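Local coordinates for nisin immunity protein (Lactococcus lactis subsp. lactis, PDB 5XHB) that is a membrane-anchored lipoprotein that takes part in the immunity of the producing cell against externally supplied nisin, at residues R130-M135 against E209-E214; E198-R203 against D217-A222. All blocks are in the same frame, centred on the assembly; numbering follows the deposited sequence.

Interaction 1 of 2, residues R130-M135 against E209-E214; sequences RKIDYM and EAFAVE. With SO4 (sulfate ion), chain B.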
loop_
_atom_site.group_PDB
_atom_site.type_symbol
_atom_site.label_atom_id
_atom_site.label_comp_id
_atom_site.label_asym_id
_atom_site.label_seq_id
_atom_site.Cartn_x
_atom_site.Cartn_y
_atom_site.Cartn_z
ATOM N N ARG A 130 4.854 19.540 3.324
ATOM C CA ARG A 130 4.622 18.759 4.534
ATOM C C ARG A 130 3.736 17.567 4.222
ATOM O O ARG A 130 3.287 16.867 5.124
ATOM C CB ARG A 130 3.992 19.620 5.633
ATOM C CG ARG A 130 4.830 20.866 5.984
ATOM C CD ARG A 130 3.963 21.996 6.543
ATOM N NE ARG A 130 2.832 22.315 5.665
ATOM C CZ ARG A 130 1.879 23.193 5.956
ATOM N NH1 ARG A 130 1.917 23.859 7.105
ATOM N NH2 ARG A 130 0.887 23.413 5.104
ATOM N N LYS A 131 3.500 17.330 2.934
ATOM C CA LYS A 131 2.645 16.233 2.499
ATOM C C LYS A 131 3.336 15.344 1.483
ATOM O O LYS A 131 4.218 15.786 0.747
ATOM C CB LYS A 131 1.338 16.776 1.902
ATOM C CG LYS A 131 0.401 17.359 2.958
ATOM C CD LYS A 131 -0.897 17.894 2.344
ATOM C CE LYS A 131 -1.839 18.398 3.438
ATOM N NZ LYS A 131 -3.131 18.921 2.871
ATOM N N ILE A 132 2.925 14.081 1.458
ATOM C CA ILE A 132 3.458 13.111 0.524
ATOM C C ILE A 132 2.323 12.483 -0.259
ATOM O O ILE A 132 1.282 12.147 0.314
ATOM C CB ILE A 132 4.267 12.022 1.258
ATOM C CG1 ILE A 132 5.576 12.634 1.752
ATOM C CG2 ILE A 132 4.562 10.839 0.334
ATOM C CD1 ILE A 132 6.459 11.665 2.426
ATOM N N ASP A 133 2.522 12.354 -1.567
ATOM C CA ASP A 133 1.556 11.694 -2.446
ATOM C C ASP A 133 1.911 10.219 -2.615
ATOM O O ASP A 133 3.063 9.881 -2.907
ATOM C CB ASP A 133 1.520 12.353 -3.825
ATOM C CG ASP A 133 1.298 13.857 -3.764
ATOM O OD1 ASP A 133 0.809 14.369 -2.734
ATOM O OD2 ASP A 133 1.628 14.525 -4.761
ATOM N N TYR A 134 0.921 9.349 -2.454
ATOM C CA TYR A 134 1.137 7.918 -2.619
ATOM C C TYR A 134 -0.164 7.204 -2.985
ATOM O O TYR A 134 -1.176 7.353 -2.297
ATOM C CB TYR A 134 1.726 7.307 -1.341
ATOM C CG TYR A 134 1.767 5.789 -1.350
ATOM C CD1 TYR A 134 2.603 5.107 -2.225
ATOM C CD2 TYR A 134 0.977 5.046 -0.477
ATOM C CE1 TYR A 134 2.656 3.724 -2.237
ATOM C CE2 TYR A 134 1.016 3.653 -0.484
ATOM C CZ TYR A 134 1.861 3.004 -1.365
ATOM O OH TYR A 134 1.909 1.633 -1.388
HETATM N N MSE A 135 -0.131 6.435 -4.067
HETATM C CA MSE A 135 -1.289 5.623 -4.478
HETATM C C MSE A 135 -2.565 6.433 -4.670
HETATM O O MSE A 135 -3.659 5.955 -4.360
HETATM C CB MSE A 135 -1.554 4.511 -3.461
HETATM C CG MSE A 135 -0.656 3.307 -3.623
HETATM SE SE MSE A 135 -1.011 2.360 -5.302
HETATM C CE MSE A 135 -2.846 1.782 -4.890
ATOM N N GLU A 209 -2.696 3.063 4.808
ATOM C CA GLU A 209 -3.137 3.637 6.084
ATOM C C GLU A 209 -2.158 4.688 6.602
ATOM O O GLU A 209 -2.538 5.811 6.943
ATOM C CB GLU A 209 -3.269 2.574 7.175
ATOM C CG GLU A 209 -4.280 1.454 6.994
ATOM C CD GLU A 209 -4.094 0.401 8.091
ATOM O OE1 GLU A 209 -4.148 0.784 9.287
ATOM O OE2 GLU A 209 -3.842 -0.781 7.772
ATOM N N ALA A 210 -0.895 4.290 6.686
ATOM C CA ALA A 210 0.144 5.143 7.251
ATOM C C ALA A 210 1.512 4.614 6.885
ATOM O O ALA A 210 1.675 3.426 6.584
ATOM C CB ALA A 210 0.017 5.226 8.774
ATOM N N PHE A 211 2.499 5.501 6.920
ATOM C CA PHE A 211 3.878 5.057 6.799
ATOM C C PHE A 211 4.783 6.024 7.536
ATOM O O PHE A 211 4.311 7.041 8.059
ATOM C CB PHE A 211 4.288 4.918 5.332
ATOM C CG PHE A 211 3.951 6.119 4.476
ATOM C CD1 PHE A 211 4.857 7.159 4.326
ATOM C CD2 PHE A 211 2.736 6.193 3.805
ATOM C CE1 PHE A 211 4.546 8.265 3.538
ATOM C CE2 PHE A 211 2.414 7.289 3.020
ATOM C CZ PHE A 211 3.322 8.331 2.888
ATOM N N ALA A 212 6.069 5.691 7.616
ATOM C CA ALA A 212 7.021 6.518 8.346
ATOM C C ALA A 212 7.962 7.238 7.386
ATOM O O ALA A 212 8.470 6.636 6.444
ATOM C CB ALA A 212 7.822 5.670 9.326
ATOM N N VAL A 213 8.171 8.529 7.608
ATOM C CA VAL A 213 9.085 9.290 6.757
ATOM C C VAL A 213 10.186 9.884 7.611
ATOM O O VAL A 213 9.908 10.538 8.612
ATOM C CB VAL A 213 8.360 10.437 6.005
ATOM C CG1 VAL A 213 9.304 11.051 4.935
ATOM C CG2 VAL A 213 7.080 9.932 5.383
ATOM N N GLU A 214 11.432 9.649 7.219
ATOM C CA GLU A 214 12.575 10.248 7.883
ATOM C C GLU A 214 12.650 11.738 7.539
ATOM O O GLU A 214 12.818 12.103 6.372
ATOM C CB GLU A 214 13.857 9.524 7.459
ATOM C CG GLU A 214 14.980 9.578 8.458
ATOM C CD GLU A 214 16.105 8.606 8.120
ATOM O OE1 GLU A 214 16.243 8.208 6.931
ATOM O OE2 GLU A 214 16.856 8.247 9.047
HETATM S S SO4 B . -0.439 -1.216 0.727
HETATM O O1 SO4 B . 0.465 -1.735 1.774
HETATM O O2 SO4 B . 0.304 -0.349 -0.182
HETATM O O3 SO4 B . -1.020 -2.315 -0.044
HETATM O O4 SO4 B . -1.489 -0.461 1.402
#
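Ile132, Phe211 and Val213 meet in the hydrophobic interior of the C-terminal Spa1-family domain. They join two strands of one strongly bent antiparallel sheet. Strands 131-134 and 210-214 are not neighbours in it. Strands 137-145 and 218-224 lie between them in sheet order. The axes of 131-134 and 210-214 pass 10.4 Å apart, with 128° between their N-to-C directions, so side chains alone bridge the gap. Ile132 uses both of its branches. CG2 sits at the edge of the Phe211 ring, near its plane, with CG2 3.8 Å from Phe211 CZ. The other branch, with CG1 anti to the carbonyl carbon (chi1 -72°), sends CD1 tip to tip against Val213. There Ile132 CD1 lies 3.5 Å from Val213 CG2, tighter than usual carbon packing. The Phe211 side chain takes the less common first torsion, with CG between the backbone N and the carbonyl carbon (chi1 49°). Its ring also approaches Tyr134 obliquely and loosely, CE2 to Tyr134 CD2 being 4.4 Å. Phe122 extends the aromatic cluster, stacked on Tyr134 and edge-to-face with Phe211. The phenol end of Tyr134 leaves this apolar group, and its OH donates a 2.8 Å hydrogen bond to O2 of a sulfate. Ala105, Arg107, Leu207 and Thr208 also bind that ion, which probably came from the crystallisation liquor. Such packing across the concave side is typical of a strongly curved antiparallel beta-sheet.

Interaction 2 of 2, residues E198-R203 against D217-A222; sequences EIHSIR and DDFKLA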
loop_
_atom_site.group_PDB
_atom_site.type_symbol
_atom_site.label_atom_id
_atom_site.label_comp_id
_atom_site.label_asym_id
_atom_site.label_seq_id
_atom_site.Cartn_x
_atom_site.Cartn_y
_atom_site.Cartn_z
ATOM N N GLU A 198 14.610 8.098 4.435
ATOM C CA GLU A 198 13.971 6.843 4.044
ATOM C C GLU A 198 12.477 6.859 4.313
ATOM O O GLU A 198 11.998 7.615 5.155
ATOM C CB GLU A 198 14.610 5.672 4.788
ATOM C CG GLU A 198 16.076 5.510 4.485
ATOM C CD GLU A 198 16.694 4.321 5.194
ATOM O OE1 GLU A 198 16.052 3.723 6.092
ATOM O OE2 GLU A 198 17.842 3.993 4.852
ATOM N N ILE A 199 11.755 5.997 3.604
ATOM C CA ILE A 199 10.361 5.715 3.925
ATOM C C ILE A 199 10.261 4.248 4.336
ATOM O O ILE A 199 10.840 3.375 3.685
ATOM C CB ILE A 199 9.419 6.023 2.738
ATOM C CG1 ILE A 199 9.321 7.544 2.567
ATOM C CG2 ILE A 199 8.019 5.459 3.007
ATOM C CD1 ILE A 199 8.727 7.976 1.295
ATOM N N HIS A 200 9.593 4.005 5.460
ATOM C CA HIS A 200 9.361 2.650 5.948
ATOM C C HIS A 200 7.895 2.438 6.194
ATOM O O HIS A 200 7.173 3.367 6.555
ATOM C CB HIS A 200 10.095 2.381 7.266
ATOM C CG HIS A 200 11.581 2.287 7.137
ATOM N ND1 HIS A 200 12.266 1.108 7.329
ATOM C CD2 HIS A 200 12.519 3.227 6.861
ATOM C CE1 HIS A 200 13.563 1.324 7.184
ATOM N NE2 HIS A 200 13.742 2.600 6.898
ATOM N N SER A 201 7.468 1.189 6.030
ATOM C CA SER A 201 6.175 0.753 6.546
ATOM C C SER A 201 6.135 0.909 8.060
ATOM O O SER A 201 7.177 0.966 8.712
ATOM C CB SER A 201 5.937 -0.723 6.184
ATOM O OG SER A 201 6.107 -0.915 4.792
ATOM N N ILE A 202 4.932 0.938 8.620
ATOM C CA ILE A 202 4.773 0.879 10.063
ATOM C C ILE A 202 4.162 -0.494 10.382
ATOM O O ILE A 202 3.184 -0.894 9.759
ATOM C CB ILE A 202 3.897 2.028 10.563
ATOM C CG1 ILE A 202 4.650 3.354 10.403
ATOM C CG2 ILE A 202 3.466 1.821 12.012
ATOM C CD1 ILE A 202 3.781 4.544 10.629
ATOM N N ARG A 203 4.764 -1.227 11.313
ATOM C CA ARG A 203 4.319 -2.598 11.590
ATOM C C ARG A 203 2.851 -2.619 11.983
ATOM O O ARG A 203 2.415 -1.799 12.781
ATOM C CB ARG A 203 5.165 -3.222 12.691
ATOM C CG ARG A 203 6.630 -3.239 12.371
ATOM C CD ARG A 203 7.414 -4.015 13.414
ATOM N NE ARG A 203 8.770 -3.488 13.509
ATOM C CZ ARG A 203 9.677 -3.907 14.384
ATOM N NH1 ARG A 203 9.384 -4.889 15.225
ATOM N NH2 ARG A 203 10.875 -3.343 14.416
ATOM N N ASP A 217 16.442 14.261 11.550
ATOM C CA ASP A 217 17.023 13.150 12.289
ATOM C C ASP A 217 16.025 12.226 12.985
ATOM O O ASP A 217 16.402 11.530 13.929
ATOM C CB ASP A 217 18.006 13.674 13.338
ATOM C CG ASP A 217 19.205 14.344 12.709
ATOM O OD1 ASP A 217 20.009 13.636 12.076
ATOM O OD2 ASP A 217 19.331 15.573 12.833
ATOM N N ASP A 218 14.770 12.199 12.559
ATOM C CA ASP A 218 13.935 11.105 13.056
ATOM C C ASP A 218 12.738 10.795 12.193
ATOM O O ASP A 218 12.313 11.587 11.345
ATOM C CB ASP A 218 13.481 11.344 14.509
ATOM C CG ASP A 218 12.361 12.319 14.620
ATOM O OD1 ASP A 218 12.453 13.368 13.949
ATOM O OD2 ASP A 218 11.392 12.031 15.382
ATOM N N PHE A 219 12.201 9.602 12.422
ATOM C CA PHE A 219 11.094 9.116 11.626
ATOM C C PHE A 219 9.792 9.697 12.142
ATOM O O PHE A 219 9.497 9.614 13.339
ATOM C CB PHE A 219 11.066 7.595 11.643
ATOM C CG PHE A 219 12.068 6.976 10.714
ATOM C CD1 PHE A 219 11.778 6.851 9.358
ATOM C CD2 PHE A 219 13.294 6.535 11.186
ATOM C CE1 PHE A 219 12.705 6.282 8.492
ATOM C CE2 PHE A 219 14.226 5.972 10.324
ATOM C CZ PHE A 219 13.929 5.850 8.974
ATOM N N LYS A 220 9.024 10.300 11.232
ATOM C CA LYS A 220 7.731 10.892 11.571
ATOM C C LYS A 220 6.577 10.102 10.956
ATOM O O LYS A 220 6.702 9.561 9.862
ATOM C CB LYS A 220 7.660 12.339 11.070
ATOM C CG LYS A 220 8.748 13.250 11.627
ATOM C CD LYS A 220 8.686 13.323 13.154
ATOM C CE LYS A 220 9.485 14.537 13.677
ATOM N NZ LYS A 220 9.869 14.426 15.116
ATOM N N LEU A 221 5.438 10.104 11.640
ATOM C CA LEU A 221 4.241 9.417 11.177
ATOM C C LEU A 221 3.517 10.207 10.104
ATOM O O LEU A 221 3.209 11.390 10.296
ATOM C CB LEU A 221 3.308 9.168 12.370
ATOM C CG LEU A 221 1.870 8.778 12.023
ATOM C CD1 LEU A 221 1.875 7.431 11.344
ATOM C CD2 LEU A 221 0.992 8.766 13.282
ATOM N N ALA A 222 3.256 9.553 8.972
ATOM C CA ALA A 222 2.485 10.127 7.879
ATOM C C ALA A 222 1.151 9.403 7.773
ATOM O O ALA A 222 1.122 8.175 7.675
ATOM C CB ALA A 222 3.243 10.023 6.557
#
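Phe219 against His200, and Leu221 against Ile202, form a side-chain contact near the surface of the C-terminal domain's antiparallel sheet. Strands 198-202 and 218-222 are second neighbours, with strand 210-215 between them. Their axes are 8.7 Å apart at 56°, and no hydrogen bond links the two segments. The Phe219 ring crosses the imidazole obliquely. The two planes are nearly perpendicular, at 87°, and the closest atoms are Phe219 CE1 and His200 CD2, 3.5 Å apart. The same CE1 lies 3.7 Å from the backbone O of Glu198. The imidazole is held at both nitrogens, which should limit its rotation. NE2 donates to Glu198 OE1 at 2.7 Å with an N-H...O angle of 167°. OE1 lies in the imidazole plane and is met on its anti side, with the donor somewhat out of the carboxylate plane. ND1 bonds to the carbonyl O of Gly152. Further along, the Ile202 and Leu221 side chains cross at about a right angle, with CD1 to CD1 at 3.5 Å. Side chains meeting over an intervening strand, with alternate residues on one face, are characteristic of a bent and twisted antiparallel beta-sheet.

How the interactions relate
Interactions 1 and 2 lie in the same antiparallel sheet of the C-terminal domain, with centres about 8 Å apart. Their segments alternate along the chain: 130-135, 198-203, 209-214, then 217-222. Strand 210-215 of interaction 1 runs between the two strands of interaction 2. It is probably hydrogen-bonded to both, through Ala212 N to His200 O and Val213 O to Lys220 N. Side chains alternate along this middle strand. Phe211 and Val213 serve the buried contact, while Ala210 and Glu214 touch Leu221 and Phe219. Interaction 1 ties strand 131-134 to strand 210-215 on the buried face, and interaction 2 joins the two strands flanking 210-215 on the other face.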